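PDB 3KZW: cytosol aminopeptidase from Staphylococcus aureus subsp. aureus, which probably removes N-terminal amino acids, leucine among them, from peptides as a metal-dependent leucyl aminopeptidase of the cytosol. Local coordinates for residues Ile96-Gly101 with Gly116-Tyr121. Numbering follows the deposited sequence.
Sequences ITVGLG and GHLFQY
Leu118 drops its CD1 methyl between Ile96 and Val98, the two bumps that strand 96-101 turns toward helix 116-121. The contact belongs to the alpha/beta N-terminal domain of the cytosol aminopeptidase family, where helix 108-124 follows strand 91-101 and folds back over one face of the mixed sheet. The short segments run almost antiparallel, at 165°, with axes 9.1 Å apart. Ile96 and Val98 lie two residues apart on the strand and so share a face, leaving a shallow hollow between them. Leu118 CD1 reaches into it from the helix: CG lies anti to the backbone N (chi1 179°), and a chi2 of 66° turns CD1 to the strand. This methyl rests 4.0 Å from Ile96 CG2 and 4.2 Å from Val98 CG1. The CG1-CD1 arm of Ile96 reaches past Leu118 toward Tyr121 on the next helical turn. All of these meetings are apolar. Ile41 of the neighbouring strand 39-45 also touches Leu118, while Ile114, one turn earlier on the helix, touches Val98. Thr83 of strand 81-88 touches both Ile96 and Tyr121, whose hydroxyl makes a weak hydrogen bond to Arg94. Ile96 CD1 meets the Tyr121 ring at its edge, near the ring plane and not over a face, 4.2 Å from Tyr121 CE2.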
loop_
_atom_site.group_PDB
_atom_site.type_symbol
_atom_site.label_atom_id
_atom_site.label_comp_id
_atom_site.label_asym_id
_atom_site.label_seq_id
_atom_site.Cartn_x
_atom_site.Cartn_y
_atom_site.Cartn_z
ATOM N N ILE A 96 -0.245 25.237 -49.196
ATOM C CA ILE A 96 -0.493 24.728 -47.853
ATOM C C ILE A 96 -1.906 25.104 -47.415
ATOM O O ILE A 96 -2.262 26.283 -47.344
ATOM C CB ILE A 96 0.557 25.225 -46.836
ATOM C CG1 ILE A 96 1.953 24.734 -47.235
ATOM C CG2 ILE A 96 0.211 24.747 -45.419
ATOM C CD1 ILE A 96 3.089 25.441 -46.535
ATOM N N THR A 97 -2.700 24.078 -47.129
ATOM C CA THR A 97 -4.104 24.230 -46.788
ATOM C C THR A 97 -4.348 23.841 -45.335
ATOM O O THR A 97 -3.861 22.808 -44.872
ATOM C CB THR A 97 -4.973 23.384 -47.750
ATOM O OG1 THR A 97 -5.277 24.162 -48.913
ATOM C CG2 THR A 97 -6.272 22.921 -47.099
ATOM N N VAL A 98 -5.082 24.690 -44.617
ATOM C CA VAL A 98 -5.573 24.354 -43.281
ATOM C C VAL A 98 -7.100 24.462 -43.250
ATOM O O VAL A 98 -7.669 25.469 -43.672
ATOM C CB VAL A 98 -4.893 25.205 -42.162
ATOM C CG1 VAL A 98 -5.104 26.701 -42.381
ATOM C CG2 VAL A 98 -5.370 24.781 -40.777
ATOM N N GLY A 99 -7.753 23.406 -42.773
ATOM C CA GLY A 99 -9.211 23.357 -42.705
ATOM C C GLY A 99 -9.798 24.315 -41.686
ATOM O O GLY A 99 -9.223 24.528 -40.615
ATOM N N LEU A 100 -10.949 24.889 -42.027
ATOM C CA LEU A 100 -11.627 25.849 -41.156
ATOM C C LEU A 100 -12.964 25.321 -40.648
ATOM O O LEU A 100 -13.545 25.888 -39.721
ATOM C CB LEU A 100 -11.840 27.180 -41.880
ATOM C CG LEU A 100 -10.675 27.816 -42.645
ATOM C CD1 LEU A 100 -11.194 28.942 -43.513
ATOM C CD2 LEU A 100 -9.581 28.318 -41.713
ATOM N N GLY A 101 -13.441 24.238 -41.257
ATOM C CA GLY A 101 -14.743 23.661 -40.928
ATOM C C GLY A 101 -15.875 24.549 -41.396
ATOM O O GLY A 101 -15.713 25.327 -42.335
ATOM N N GLY A 116 -2.741 27.204 -34.717
ATOM C CA GLY A 116 -1.812 26.339 -33.999
ATOM C C GLY A 116 -1.178 25.281 -34.878
ATOM O O GLY A 116 0.046 25.217 -34.991
ATOM N N HIS A 117 -2.011 24.459 -35.510
ATOM C CA HIS A 117 -1.522 23.396 -36.386
ATOM C C HIS A 117 -0.775 23.931 -37.608
ATOM O O HIS A 117 0.190 23.315 -38.071
ATOM C CB HIS A 117 -2.658 22.466 -36.824
ATOM C CG HIS A 117 -3.146 21.550 -35.744
ATOM N ND1 HIS A 117 -4.386 20.952 -35.783
ATOM C CD2 HIS A 117 -2.566 21.139 -34.590
ATOM C CE1 HIS A 117 -4.549 20.208 -34.703
ATOM N NE2 HIS A 117 -3.460 20.305 -33.962
ATOM N N LEU A 118 -1.220 25.080 -38.116
ATOM C CA LEU A 118 -0.590 25.722 -39.268
ATOM C C LEU A 118 0.846 26.148 -38.972
ATOM O O LEU A 118 1.768 25.725 -39.664
ATOM C CB LEU A 118 -1.414 26.923 -39.746
ATOM C CG LEU A 118 -0.868 27.718 -40.942
ATOM C CD1 LEU A 118 -0.868 26.878 -42.216
ATOM C CD2 LEU A 118 -1.650 29.001 -41.142
ATOM N N PHE A 119 1.026 26.974 -37.940
ATOM C CA PHE A 119 2.352 27.479 -37.574
ATOM C C PHE A 119 3.316 26.373 -37.130
ATOM O O PHE A 119 4.526 26.481 -37.332
ATOM C CB PHE A 119 2.252 28.573 -36.504
ATOM C CG PHE A 119 1.587 29.836 -36.983
ATOM C CD1 PHE A 119 1.983 30.448 -38.173
ATOM C CD2 PHE A 119 0.576 30.428 -36.235
ATOM C CE1 PHE A 119 1.368 31.619 -38.612
ATOM C CE2 PHE A 119 -0.042 31.601 -36.667
ATOM C CZ PHE A 119 0.355 32.195 -37.855
ATOM N N GLN A 120 2.769 25.313 -36.536
ATOM C CA GLN A 120 3.556 24.132 -36.172
ATOM C C GLN A 120 4.072 23.408 -37.411
ATOM O O GLN A 120 5.212 22.947 -37.432
ATOM C CB GLN A 120 2.736 23.176 -35.305
ATOM C CG GLN A 120 2.645 23.594 -33.846
ATOM C CD GLN A 120 1.671 22.752 -33.044
ATOM O OE1 GLN A 120 1.002 21.867 -33.581
ATOM N NE2 GLN A 120 1.583 23.028 -31.747
ATOM N N TYR A 121 3.227 23.316 -38.437
ATOM C CA TYR A 121 3.622 22.719 -39.709
ATOM C C TYR A 121 4.684 23.566 -40.411
ATOM O O TYR A 121 5.681 23.035 -40.905
ATOM C CB TYR A 121 2.408 22.508 -40.622
ATOM C CG TYR A 121 2.753 21.811 -41.919
ATOM C CD1 TYR A 121 2.910 20.428 -41.968
ATOM C CD2 TYR A 121 2.938 22.536 -43.097
ATOM C CE1 TYR A 121 3.236 19.781 -43.153
ATOM C CE2 TYR A 121 3.268 21.898 -44.292
ATOM C CZ TYR A 121 3.413 20.521 -44.312
ATOM O OH TYR A 121 3.740 19.884 -45.489
#